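Local coordinates for beta-n-acetylhexosaminidase (Streptococcus pneumoniae, PDB 4AZH), which hydrolyses terminal beta-linked N-acetylhexosamine sugars from the non-reducing ends of glycans, as a catalytic module of glycoside hydrolase family 20, at residues A18-F23 and S328-R333; P119-A124 and T182-N187; R53-D58 and G165-F170; I177-T182 and M226-G231. One frame throughout, in Å; residues are numbered along the deposited sequence. Where two conformers were deposited one is given.

Contact 1 of 4, residues A18-F23 and S328-R333. With LOG (N-acetylglucosaminono-1,5-lactone (Z)-oxime), chain E.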
# COMPACT_ATOMS: atom_id res chain seq x y z
N ALA A 18 -7.80 2.06 3.33
CA ALA A 18 -8.37 3.24 4.01
C ALA A 18 -9.03 4.11 2.98
O ALA A 18 -9.15 5.31 3.16
CB ALA A 18 -7.29 4.03 4.76
N GLY A 19 -9.41 3.50 1.87
CA GLY A 19 -10.11 4.18 0.80
C GLY A 19 -11.59 3.90 0.93
O GLY A 19 -12.41 4.82 0.89
N ARG A 20 -11.96 2.64 1.07
CA ARG A 20 -13.36 2.33 1.22
C ARG A 20 -13.86 2.80 2.60
O ARG A 20 -14.99 3.28 2.73
CB ARG A 20 -13.65 0.83 1.00
CG ARG A 20 -13.40 0.30 -0.41
CD ARG A 20 -13.83 -1.17 -0.52
NE ARG A 20 -13.80 -1.73 -1.88
CZ ARG A 20 -12.82 -2.49 -2.36
NH1 ARG A 20 -11.73 -2.74 -1.61
NH2 ARG A 20 -12.90 -2.99 -3.59
N LYS A 21 -12.98 2.70 3.60
CA LYS A 21 -13.34 2.85 5.00
C LYS A 21 -12.38 3.83 5.68
O LYS A 21 -11.20 3.86 5.35
CB LYS A 21 -13.29 1.46 5.68
CG LYS A 21 -13.68 1.47 7.15
CD LYS A 21 -13.79 0.08 7.75
CE LYS A 21 -14.13 0.20 9.24
NZ LYS A 21 -15.58 0.43 9.45
N TYR A 22 -12.89 4.62 6.64
CA TYR A 22 -12.08 5.61 7.34
C TYR A 22 -11.29 4.98 8.50
O TYR A 22 -11.80 4.11 9.24
CB TYR A 22 -12.96 6.79 7.80
CG TYR A 22 -12.22 7.85 8.58
CD1 TYR A 22 -12.06 7.75 9.96
CD2 TYR A 22 -11.64 8.93 7.94
CE1 TYR A 22 -11.34 8.70 10.67
CE2 TYR A 22 -10.94 9.90 8.63
CZ TYR A 22 -10.79 9.79 10.01
OH TYR A 22 -10.07 10.75 10.72
N PHE A 23 -10.04 5.40 8.65
CA PHE A 23 -9.20 5.02 9.79
C PHE A 23 -8.65 6.30 10.39
O PHE A 23 -8.23 7.19 9.65
CB PHE A 23 -8.00 4.15 9.37
CG PHE A 23 -8.37 2.75 8.98
CD1 PHE A 23 -8.98 2.49 7.76
CD2 PHE A 23 -8.10 1.69 9.82
CE1 PHE A 23 -9.33 1.19 7.40
CE2 PHE A 23 -8.43 0.39 9.47
CZ PHE A 23 -9.04 0.14 8.25
N SER A 328 -2.74 -8.18 2.70
CA SER A 328 -3.71 -7.11 2.43
C SER A 328 -5.01 -7.20 3.22
O SER A 328 -5.66 -8.27 3.26
CB SER A 328 -4.00 -7.01 0.93
OG SER A 328 -2.77 -6.99 0.20
N ILE A 329 -5.38 -6.09 3.85
CA ILE A 329 -6.66 -5.99 4.55
C ILE A 329 -7.58 -5.10 3.74
O ILE A 329 -7.24 -3.96 3.42
CB ILE A 329 -6.52 -5.37 5.97
CG1 ILE A 329 -5.37 -6.03 6.75
CG2 ILE A 329 -7.86 -5.47 6.70
CD1 ILE A 329 -5.47 -7.54 6.91
N TRP A 330 -8.75 -5.63 3.39
CA TRP A 330 -9.66 -4.91 2.53
C TRP A 330 -10.94 -4.65 3.26
O TRP A 330 -11.28 -5.36 4.20
CB TRP A 330 -9.95 -5.73 1.30
CG TRP A 330 -8.73 -6.01 0.47
CD1 TRP A 330 -7.99 -7.20 0.41
CD2 TRP A 330 -8.08 -5.10 -0.49
NE1 TRP A 330 -6.96 -7.08 -0.49
CE2 TRP A 330 -6.95 -5.85 -1.05
CE3 TRP A 330 -8.29 -3.79 -0.89
CZ2 TRP A 330 -6.10 -5.29 -1.98
CZ3 TRP A 330 -7.43 -3.24 -1.83
CH2 TRP A 330 -6.35 -3.97 -2.36
N ALA A 331 -11.69 -3.65 2.79
CA ALA A 331 -12.92 -3.24 3.46
C ALA A 331 -14.12 -3.19 2.50
O ALA A 331 -14.83 -2.18 2.42
CB ALA A 331 -12.70 -1.90 4.14
N ASP A 332 -14.33 -4.29 1.78
CA ASP A 332 -15.34 -4.37 0.68
C ASP A 332 -16.73 -3.97 1.16
O ASP A 332 -17.52 -3.38 0.42
CB ASP A 332 -15.40 -5.78 0.08
CG ASP A 332 -14.10 -6.17 -0.61
OD1 ASP A 332 -13.02 -5.70 -0.18
OD2 ASP A 332 -14.16 -6.96 -1.59
N ARG A 333 -17.00 -4.30 2.42
CA ARG A 333 -18.20 -3.86 3.11
C ARG A 333 -17.68 -2.92 4.18
O ARG A 333 -17.36 -3.38 5.28
CB ARG A 333 -18.88 -5.07 3.76
CG ARG A 333 -19.44 -6.08 2.76
CD ARG A 333 -19.94 -7.35 3.45
NE ARG A 333 -19.01 -8.46 3.28
CZ ARG A 333 -18.13 -8.87 4.19
NH1 ARG A 333 -18.03 -8.28 5.38
NH2 ARG A 333 -17.35 -9.90 3.92
C2 LOG E . -9.83 -5.90 -5.27
C3 LOG E . -9.93 -5.17 -3.94
C4 LOG E . -10.86 -5.96 -3.03
C5 LOG E . -10.21 -7.31 -2.79
C6 LOG E . -11.00 -8.07 -1.70
C7 LOG E . -7.37 -6.09 -5.56
C8 LOG E . -6.12 -5.53 -6.23
N2 LOG E . -8.56 -5.53 -5.93
O1 LOG E . -9.73 -9.30 -6.15
O3 LOG E . -10.40 -3.76 -4.11
O4 LOG E . -10.97 -5.32 -1.79
O5 LOG E . -10.20 -8.03 -3.98
O6 LOG E . -12.24 -8.52 -2.19
C1 LOG E . -9.89 -7.33 -5.13
O7 LOG E . -7.27 -7.03 -4.77
N1 LOG E . -9.68 -7.96 -6.25
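Arg20 and Asp332 meet around the bound lactone oxime, where charge pairing and ligand hydrogen bonds act together. Asp332 OD1 lies 3.5 Å from Arg20 NH1, over one face of the guanidinium and well out of its plane, making this a salt bridge of charges alone. The N-H groups serve the sugar instead: Arg20 NH2 donates to O3 of the ligand, which lies near the guanidinium plane, at 2.7 Å, while NH1 makes only weak bonds to O3 and to O4, the latter displaced from the plane. Asp332 grips the sugar with both oxygens, OD1 taking the proton of O4 at 2.6 Å and OD2 that of O6 at 2.5 Å. The arginine chain runs extended from CG to NE, which carries the guanidinium past Ala331, whose O lies 3.3 Å from Arg20 CD. Asp17 and Asp50 give the guanidinium further salt bridges.

Stacking comes from Trp330, whose indole presents one face to the sugar ring, C5 lying 3.7 Å above the plane and displaced toward the rim. Apolar packing is slight, with Lys21 CB 3.7 Å from Ala331 CB. These residues, at the ends of strands 11-17 and 322-330, form part of the sugar pocket of this family 20 TIM-barrel domain.

Contact 2 of 4, residues P119-A124 and T182-N187. With LOG (N-acetylglucosaminono-1,5-lactone (Z)-oxime), chain E; EDO (1,2-ethanediol), chain G; EDO (1,2-ethanediol), chain F.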
# COMPACT_ATOMS: atom_id res chain seq x y z
N PRO A 119 -8.03 3.89 -13.21
CA PRO A 119 -9.33 4.46 -13.57
C PRO A 119 -10.52 3.73 -12.95
O PRO A 119 -11.64 4.19 -13.12
CB PRO A 119 -9.36 4.32 -15.11
CG PRO A 119 -8.52 3.12 -15.37
CD PRO A 119 -7.48 3.07 -14.30
N GLY A 120 -10.31 2.59 -12.30
CA GLY A 120 -11.37 1.90 -11.57
C GLY A 120 -11.35 2.31 -10.11
O GLY A 120 -10.60 3.18 -9.71
N HIS A 121 -12.19 1.69 -9.30
CA HIS A 121 -12.27 2.01 -7.87
C HIS A 121 -12.21 3.50 -7.54
O HIS A 121 -11.45 3.92 -6.64
CB HIS A 121 -11.22 1.23 -7.08
CG HIS A 121 -11.51 -0.26 -7.01
ND1 HIS A 121 -10.93 -1.15 -7.85
CD2 HIS A 121 -12.36 -0.99 -6.17
CE1 HIS A 121 -11.36 -2.38 -7.55
NE2 HIS A 121 -12.25 -2.29 -6.52
N MET A 122 -13.00 4.31 -8.26
CA MET A 122 -12.96 5.77 -8.05
C MET A 122 -14.36 6.40 -7.98
O MET A 122 -14.59 7.50 -8.50
CB MET A 122 -12.09 6.45 -9.11
CG MET A 122 -12.53 6.19 -10.56
SD MET A 122 -11.56 7.02 -11.85
CE MET A 122 -12.05 8.74 -11.69
N ASP A 123 -15.29 5.71 -7.33
CA ASP A 123 -16.66 6.16 -7.13
C ASP A 123 -16.72 7.64 -6.71
O ASP A 123 -17.44 8.46 -7.29
CB ASP A 123 -17.34 5.30 -6.05
CG ASP A 123 -17.29 3.81 -6.36
OD1 ASP A 123 -16.31 3.30 -6.98
OD2 ASP A 123 -18.25 3.12 -5.94
N ALA A 124 -15.93 7.95 -5.68
CA ALA A 124 -15.93 9.24 -5.05
C ALA A 124 -15.45 10.33 -6.00
O ALA A 124 -16.01 11.41 -6.01
CB ALA A 124 -15.09 9.21 -3.79
N THR A 182 -5.03 0.77 -10.88
CA THR A 182 -5.55 0.35 -12.17
C THR A 182 -6.24 -1.00 -12.21
O THR A 182 -6.48 -1.53 -13.31
CB THR A 182 -4.54 0.47 -13.35
OG1 THR A 182 -3.62 -0.63 -13.30
CG2 THR A 182 -3.78 1.81 -13.32
N ASP A 183 -6.56 -1.58 -11.05
CA ASP A 183 -7.37 -2.79 -11.02
C ASP A 183 -8.88 -2.57 -11.37
O ASP A 183 -9.44 -1.50 -11.15
CB ASP A 183 -7.24 -3.52 -9.66
CG ASP A 183 -7.70 -2.68 -8.47
OD1 ASP A 183 -7.37 -1.47 -8.38
OD2 ASP A 183 -8.41 -3.24 -7.58
N GLU A 184 -9.49 -3.61 -11.93
CA GLU A 184 -10.94 -3.71 -12.15
C GLU A 184 -11.53 -2.60 -13.06
O GLU A 184 -12.10 -1.61 -12.56
CB GLU A 184 -11.70 -3.84 -10.80
CG GLU A 184 -11.28 -5.05 -9.94
CD GLU A 184 -12.13 -5.27 -8.67
OE1 GLU A 184 -13.37 -5.38 -8.78
OE2 GLU A 184 -11.55 -5.35 -7.57
N TYR A 185 -11.41 -2.76 -14.37
CA TYR A 185 -11.97 -1.75 -15.27
C TYR A 185 -13.48 -1.95 -15.49
O TYR A 185 -13.89 -2.86 -16.19
CB TYR A 185 -11.24 -1.66 -16.64
CG TYR A 185 -11.68 -0.37 -17.33
CD1 TYR A 185 -12.85 -0.33 -18.08
CD2 TYR A 185 -10.98 0.83 -17.13
CE1 TYR A 185 -13.30 0.84 -18.64
CE2 TYR A 185 -11.42 2.03 -17.71
CZ TYR A 185 -12.59 2.02 -18.46
OH TYR A 185 -13.07 3.19 -19.03
N ALA A 186 -14.30 -1.06 -14.95
CA ALA A 186 -15.75 -1.14 -15.06
C ALA A 186 -16.32 -2.54 -14.84
O ALA A 186 -17.18 -3.00 -15.60
CB ALA A 186 -16.25 -0.54 -16.38
N ASN A 187 -15.86 -3.23 -13.81
CA ASN A 187 -16.41 -4.56 -13.56
C ASN A 187 -17.92 -4.57 -13.26
O ASN A 187 -18.63 -5.52 -13.64
CB ASN A 187 -15.60 -5.32 -12.50
CG ASN A 187 -14.37 -6.03 -13.08
OD1 ASN A 187 -13.49 -6.46 -12.31
ND2 ASN A 187 -14.29 -6.17 -14.43
C2 LOG E . -9.83 -5.90 -5.27
C3 LOG E . -9.93 -5.17 -3.94
C4 LOG E . -10.86 -5.96 -3.03
C5 LOG E . -10.21 -7.31 -2.79
C6 LOG E . -11.00 -8.07 -1.70
C7 LOG E . -7.37 -6.09 -5.56
C8 LOG E . -6.12 -5.53 -6.23
N2 LOG E . -8.56 -5.53 -5.93
O1 LOG E . -9.73 -9.30 -6.15
O3 LOG E . -10.40 -3.76 -4.11
O4 LOG E . -10.97 -5.32 -1.79
O5 LOG E . -10.20 -8.03 -3.98
O6 LOG E . -12.24 -8.52 -2.19
C1 LOG E . -9.89 -7.33 -5.13
O7 LOG E . -7.27 -7.03 -4.77
N1 LOG E . -9.68 -7.96 -6.25
C1 EDO G . -15.92 -6.03 -5.88
O1 EDO G . -15.82 -5.29 -7.10
C2 EDO G . -14.74 -5.58 -5.04
O2 EDO G . -13.55 -5.64 -5.87
C1 EDO F . -15.40 3.78 -22.62
O1 EDO F . -14.33 3.77 -21.65
C2 EDO F . -16.62 3.05 -22.08
O2 EDO F . -17.56 4.02 -21.61
O HOH W 1 -8.56 1.01 -10.86
O HOH W 2 -13.49 -0.76 -10.39
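The His121 imidazole turns its edge to Glu184 OE2 and to O2 of an ethanediol, both near the ring plane, while water 2 sits 3.6 Å above one face, toward the rim. Against this ring the two carboxylates are set differently, that of Asp183 nearly coplanar with it (13°) and that of Glu184 almost perpendicular (84°). The Tyr185 ring receives Pro119 CG at its edge, 3.8 Å from CD2.

Asp183 OD2 accepts the acetamido N2-H of the lactone oxime at 2.8 Å along a fairly straight path (161°). Its OD1 is bonded to Asn117 ND2, a second-shell link that helps fix the carboxylate. This matches the Asp-Glu pair of family 20 enzymes, in which the aspartate orients the 2-acetamido group for substrate-assisted catalysis. Glu184 reaches the pocket through an extended chain and accepts from ethanediol O1 at OE1, 3.0 Å away.

Water also links the backbones: water 2 accepts from His121 N at 3.0 Å and donates to Glu184 O at 2.7 Å.

The segments follow the parallel strands 111-118 and 177-181, and the first runs into helix 123-131 at Asp123. Phe207 of helix 204-220 packs on Pro119 and Thr182, and strand 148-149 touches Met122 and Tyr185.

Contact 3 of 4, residues R53-D58 and G165-F170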
# COMPACT_ATOMS: atom_id res chain seq x y z
N ARG A 53 -10.23 9.50 0.61
CA ARG A 53 -10.15 9.73 2.04
C ARG A 53 -8.89 10.51 2.45
O ARG A 53 -8.34 10.34 3.54
CB ARG A 53 -10.32 8.40 2.79
CG ARG A 53 -11.72 7.79 2.57
CD ARG A 53 -12.18 6.80 3.61
NE ARG A 53 -13.52 6.26 3.27
CZ ARG A 53 -14.68 6.83 3.60
NH1 ARG A 53 -14.71 7.96 4.28
NH2 ARG A 53 -15.84 6.27 3.23
N PHE A 54 -8.46 11.40 1.56
CA PHE A 54 -7.32 12.24 1.82
C PHE A 54 -7.50 13.55 1.12
O PHE A 54 -7.68 13.59 -0.08
CB PHE A 54 -6.02 11.51 1.37
CG PHE A 54 -4.75 12.30 1.56
CD1 PHE A 54 -4.57 13.13 2.67
CD2 PHE A 54 -3.70 12.17 0.64
CE1 PHE A 54 -3.37 13.85 2.84
CE2 PHE A 54 -2.50 12.89 0.80
CZ PHE A 54 -2.34 13.72 1.90
N LEU A 55 -7.43 14.64 1.87
CA LEU A 55 -7.44 15.98 1.26
C LEU A 55 -6.17 16.76 1.61
O LEU A 55 -5.80 16.84 2.77
CB LEU A 55 -8.66 16.80 1.73
CG LEU A 55 -10.04 16.24 1.42
CD1 LEU A 55 -11.13 17.10 2.07
CD2 LEU A 55 -10.19 16.13 -0.08
N LEU A 56 -5.51 17.29 0.58
CA LEU A 56 -4.38 18.20 0.77
C LEU A 56 -4.88 19.57 1.23
O LEU A 56 -6.05 19.96 0.97
CB LEU A 56 -3.60 18.35 -0.55
CG LEU A 56 -3.20 17.04 -1.27
CD1 LEU A 56 -2.72 17.25 -2.71
CD2 LEU A 56 -2.17 16.24 -0.49
N ASP A 57 -4.03 20.32 1.91
CA ASP A 57 -4.39 21.69 2.28
C ASP A 57 -4.83 22.53 1.08
O ASP A 57 -5.85 23.21 1.17
CB ASP A 57 -3.25 22.36 3.08
CG ASP A 57 -2.99 21.65 4.42
OD1 ASP A 57 -3.88 20.92 4.91
OD2 ASP A 57 -1.88 21.78 4.99
N ASP A 58 -4.10 22.46 -0.03
CA ASP A 58 -4.50 23.17 -1.25
C ASP A 58 -4.90 22.17 -2.34
O ASP A 58 -4.04 21.43 -2.87
CB ASP A 58 -3.38 24.09 -1.77
CG ASP A 58 -3.72 24.74 -3.12
OD1 ASP A 58 -4.92 24.93 -3.41
OD2 ASP A 58 -2.82 25.07 -3.90
N GLY A 165 -1.50 14.01 -10.04
CA GLY A 165 -0.37 14.96 -9.97
C GLY A 165 -0.22 15.69 -8.65
O GLY A 165 0.86 15.66 -8.05
N LYS A 166 -1.27 16.34 -8.18
CA LYS A 166 -1.16 17.08 -6.92
C LYS A 166 -0.87 16.10 -5.80
O LYS A 166 0.02 16.36 -4.99
CB LYS A 166 -2.42 17.88 -6.56
CG LYS A 166 -2.85 18.89 -7.60
CD LYS A 166 -1.77 19.93 -7.89
CE LYS A 166 -1.94 21.19 -7.04
NZ LYS A 166 -0.92 22.19 -7.47
N TYR A 167 -1.61 14.98 -5.75
CA TYR A 167 -1.28 13.93 -4.76
C TYR A 167 0.20 13.50 -4.88
O TYR A 167 0.90 13.48 -3.88
CB TYR A 167 -2.24 12.73 -4.78
CG TYR A 167 -3.62 13.00 -4.16
CD1 TYR A 167 -3.79 13.19 -2.79
CD2 TYR A 167 -4.76 13.00 -4.96
CE1 TYR A 167 -5.04 13.42 -2.23
CE2 TYR A 167 -6.03 13.23 -4.43
CZ TYR A 167 -6.17 13.43 -3.07
OH TYR A 167 -7.42 13.67 -2.55
N MET A 168 0.67 13.21 -6.10
CA MET A 168 2.06 12.80 -6.30
C MET A 168 3.06 13.90 -5.89
O MET A 168 4.16 13.59 -5.40
CB MET A 168 2.35 12.34 -7.75
CG MET A 168 1.68 11.04 -8.20
SD MET A 168 2.21 10.78 -9.91
CE MET A 168 1.37 9.24 -10.34
N ASP A 169 2.67 15.17 -6.07
CA ASP A 169 3.53 16.29 -5.68
C ASP A 169 3.72 16.26 -4.19
O ASP A 169 4.83 16.55 -3.69
CB ASP A 169 2.93 17.66 -6.08
CG ASP A 169 3.05 17.94 -7.55
OD1 ASP A 169 3.90 17.29 -8.21
OD2 ASP A 169 2.27 18.80 -8.05
N PHE A 170 2.64 15.97 -3.46
CA PHE A 170 2.75 15.88 -2.03
C PHE A 170 3.65 14.69 -1.59
O PHE A 170 4.46 14.82 -0.67
CB PHE A 170 1.37 15.75 -1.39
CG PHE A 170 1.42 15.36 0.05
CD1 PHE A 170 1.66 16.32 1.04
CD2 PHE A 170 1.27 14.04 0.43
CE1 PHE A 170 1.71 15.96 2.37
CE2 PHE A 170 1.33 13.67 1.77
CZ PHE A 170 1.56 14.62 2.74
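An aromatic cluster of Phe54, Tyr167 and Phe170 joins the short, weakly bonded strand near residues 54-55 to helix 154-171, on the outer layer of the TIM-barrel domain. Phe54 is the middle member. With its CG trans to the backbone N (chi1 179°), the ring extends toward the helix and points an edge at the face of Phe170 in an offset edge-to-face pair, centroids 5.4 Å apart and planes at 64°. Toward Tyr167 it is tilted obliquely, and here Phe54 CD2 comes within 3.4 Å of Tyr167 CE1, the two side chains running past each other in opposite senses.

Leu56 packs beside the rings. Its CD2 rests 3.7 Å from Phe170 CB, and its CD1 lies against the helix backbone, 3.7 Å from Lys166 O. Val98 of helix 95-107 also touches Phe54, and Gln95 and Thr99 touch Phe170, whose ring forms a cation-pi pair with Lys174.

One polar link crosses this apolar patch: the Tyr167 hydroxyl donates to Phe54 O, which lies near the plane of the phenol ring, over a very short 2.5 Å. The bond gives a buried hydroxyl and a strand carbonyl a partner, and should limit rotation of the tyrosine within otherwise undirected packing.

Contact 4 of 4, residues I177-T182 and M226-G231; sequences IFNFGT and MAFNDG. With LOG (N-acetylglucosaminono-1,5-lactone (Z)-oxime), chain E.
Strands 177-181 and 224-228 run side by side in parallel, their segments inclined at 31°, with Asn179 bridged to Met226 by Met226 N to Phe178 O (2.8 Å) and Phe180 N to Met226 O (3.0 Å). They are neighbouring staves of the TIM barrel. Beyond the bridge the register slips by one residue, for the next bond runs from Phe228 N to Gly181 O (2.9 Å) and not to the carbonyl of Phe180. Gly181, at positive phi, occupies this irregular turn of the chain, and its O also accepts from Thr182 OG1 at 2.6 Å.

Asn179 and Met226 project from the same face of the sheet, into the barrel. Met226 is extended and its side chain passes aslant over that of Asn179, bringing CE to 3.7 Å from ND2. Both ends of the amide have partners: ND2 bonds to His44 NE2 of strand 42-46, two strands along the sheet, while OD1 takes a weak bond from Gly181 N. Ile177 CG2 packs on Met226 CB.

Phe180 faces helix 204-220, touching Leu214 and Ala215. A chi1 of 59° folds its ring back over the neighbouring strand, where Ala227 CB sits over the face in a CH-pi contact, 4.1 Å from the centroid.

At the strand end, water 3 donates to Thr182 OG1 and Phe228 O and accepts from Gly231 N, tying the two departing loops together. Phe228 floors the acetamido pocket: methyl C8 of the lactone oxime lies over the centre of its ring, 3.5 Å above the plane.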
# COMPACT_ATOMS: atom_id res chain seq x y z
N ILE A 177 7.65 5.19 -2.99
CA ILE A 177 6.76 4.48 -3.93
C ILE A 177 5.38 5.16 -3.99
O ILE A 177 4.93 5.72 -3.00
CB ILE A 177 6.57 3.00 -3.50
CG1 ILE A 177 7.90 2.22 -3.47
CG2 ILE A 177 5.57 2.28 -4.40
CD1 ILE A 177 7.79 0.81 -2.92
N PHE A 178 4.73 5.09 -5.15
CA PHE A 178 3.35 5.55 -5.30
C PHE A 178 2.57 4.50 -6.12
O PHE A 178 2.96 4.18 -7.25
CB PHE A 178 3.29 6.92 -6.00
CG PHE A 178 1.91 7.53 -6.10
CD1 PHE A 178 1.03 7.14 -7.11
CD2 PHE A 178 1.52 8.50 -5.21
CE1 PHE A 178 -0.23 7.70 -7.21
CE2 PHE A 178 0.24 9.09 -5.30
CZ PHE A 178 -0.64 8.67 -6.29
N ASN A 179 1.51 3.96 -5.53
CA ASN A 179 0.63 2.98 -6.20
C ASN A 179 -0.58 3.66 -6.86
O ASN A 179 -1.47 4.18 -6.17
CB ASN A 179 0.17 1.93 -5.18
CG ASN A 179 -0.62 0.80 -5.81
OD1 ASN A 179 -0.80 0.74 -7.04
ND2 ASN A 179 -1.05 -0.16 -4.97
N PHE A 180 -0.62 3.65 -8.19
CA PHE A 180 -1.75 4.23 -8.92
C PHE A 180 -2.86 3.23 -9.29
O PHE A 180 -3.94 3.60 -9.79
CB PHE A 180 -1.28 5.08 -10.09
CG PHE A 180 -0.45 4.34 -11.10
CD1 PHE A 180 -1.06 3.64 -12.14
CD2 PHE A 180 0.93 4.40 -11.06
CE1 PHE A 180 -0.30 2.96 -13.11
CE2 PHE A 180 1.69 3.74 -12.04
CZ PHE A 180 1.07 3.03 -13.06
N GLY A 181 -2.60 1.96 -9.01
CA GLY A 181 -3.62 0.92 -8.94
C GLY A 181 -3.93 0.29 -10.28
O GLY A 181 -3.18 -0.58 -10.75
N THR A 182 -5.03 0.77 -10.88
CA THR A 182 -5.55 0.35 -12.17
C THR A 182 -6.24 -1.00 -12.21
O THR A 182 -6.48 -1.53 -13.31
CB THR A 182 -4.54 0.47 -13.35
OG1 THR A 182 -3.62 -0.63 -13.30
CG2 THR A 182 -3.78 1.81 -13.32
N MET A 226 3.98 2.05 -8.80
CA MET A 226 3.46 0.73 -8.50
C MET A 226 2.06 0.67 -9.11
O MET A 226 1.40 1.71 -9.25
CB MET A 226 3.41 0.53 -6.99
CG MET A 226 2.89 -0.81 -6.47
SD MET A 226 3.02 -0.76 -4.66
CE MET A 226 1.99 -2.10 -4.09
N ALA A 227 1.63 -0.54 -9.48
CA ALA A 227 0.25 -0.77 -9.94
C ALA A 227 -0.08 -2.24 -9.76
O ALA A 227 0.85 -3.07 -9.60
CB ALA A 227 0.08 -0.37 -11.41
N PHE A 228 -1.37 -2.58 -9.77
CA PHE A 228 -1.70 -3.99 -9.68
C PHE A 228 -1.55 -4.62 -11.04
O PHE A 228 -1.45 -3.92 -12.07
CB PHE A 228 -3.09 -4.23 -9.16
CG PHE A 228 -3.34 -3.67 -7.80
CD1 PHE A 228 -2.73 -4.21 -6.67
CD2 PHE A 228 -4.22 -2.61 -7.63
CE1 PHE A 228 -3.00 -3.70 -5.38
CE2 PHE A 228 -4.49 -2.10 -6.35
CZ PHE A 228 -3.86 -2.63 -5.24
N ASN A 229 -1.51 -5.95 -11.03
CA ASN A 229 -1.20 -6.71 -12.23
C ASN A 229 -2.30 -6.72 -13.28
O ASN A 229 -2.01 -6.84 -14.47
CB ASN A 229 -0.80 -8.16 -11.85
CG ASN A 229 -1.93 -8.92 -11.22
OD1 ASN A 229 -2.20 -8.83 -10.00
ND2 ASN A 229 -2.61 -9.70 -12.04
N ASP A 230 -3.56 -6.59 -12.83
CA ASP A 230 -4.72 -6.92 -13.68
C ASP A 230 -4.60 -6.39 -15.11
O ASP A 230 -4.71 -7.15 -16.07
CB ASP A 230 -6.02 -6.41 -13.07
CG ASP A 230 -6.14 -6.68 -11.60
OD1 ASP A 230 -5.16 -6.53 -10.84
OD2 ASP A 230 -7.25 -7.04 -11.17
N GLY A 231 -4.37 -5.09 -15.26
CA GLY A 231 -4.37 -4.45 -16.57
C GLY A 231 -3.21 -4.72 -17.53
O GLY A 231 -3.35 -4.44 -18.71
C2 LOG E . -9.83 -5.90 -5.27
C3 LOG E . -9.93 -5.17 -3.94
C4 LOG E . -10.86 -5.96 -3.03
C5 LOG E . -10.21 -7.31 -2.79
C6 LOG E . -11.00 -8.07 -1.70
C7 LOG E . -7.37 -6.09 -5.56
C8 LOG E . -6.12 -5.53 -6.23
N2 LOG E . -8.56 -5.53 -5.93
O1 LOG E . -9.73 -9.30 -6.15
O3 LOG E . -10.40 -3.76 -4.11
O4 LOG E . -10.97 -5.32 -1.79
O5 LOG E . -10.20 -8.03 -3.98
O6 LOG E . -12.24 -8.52 -2.19
C1 LOG E . -9.89 -7.33 -5.13
O7 LOG E . -7.27 -7.03 -4.77
N1 LOG E . -9.68 -7.96 -6.25
O HOH W 3 -3.99 -3.39 -13.15

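Overall arrangement
All four contacts belong to the family 20 TIM-barrel domain. Contact 1 joins the loop after strand 11-17 to the end of strand 322-330, and the others are nested within the span it closes. Contacts 2 and 4 share Thr182, alternate along the sequence and have centres about 12 Å apart; centre to centre, contact 1 lies about 15 Å from contact 2 and about 17 Å from contact 4. These three touch one another and the ligand, so distant residues build one sugar pocket at the strand ends. Contact 3 alternates with contact 2 and closes before contact 4 opens. It lies in the outer layer, its centre about 18 to 20 Å from theirs, yet Arg53 meets the 18-20 backbone and Met168 packs on Phe178.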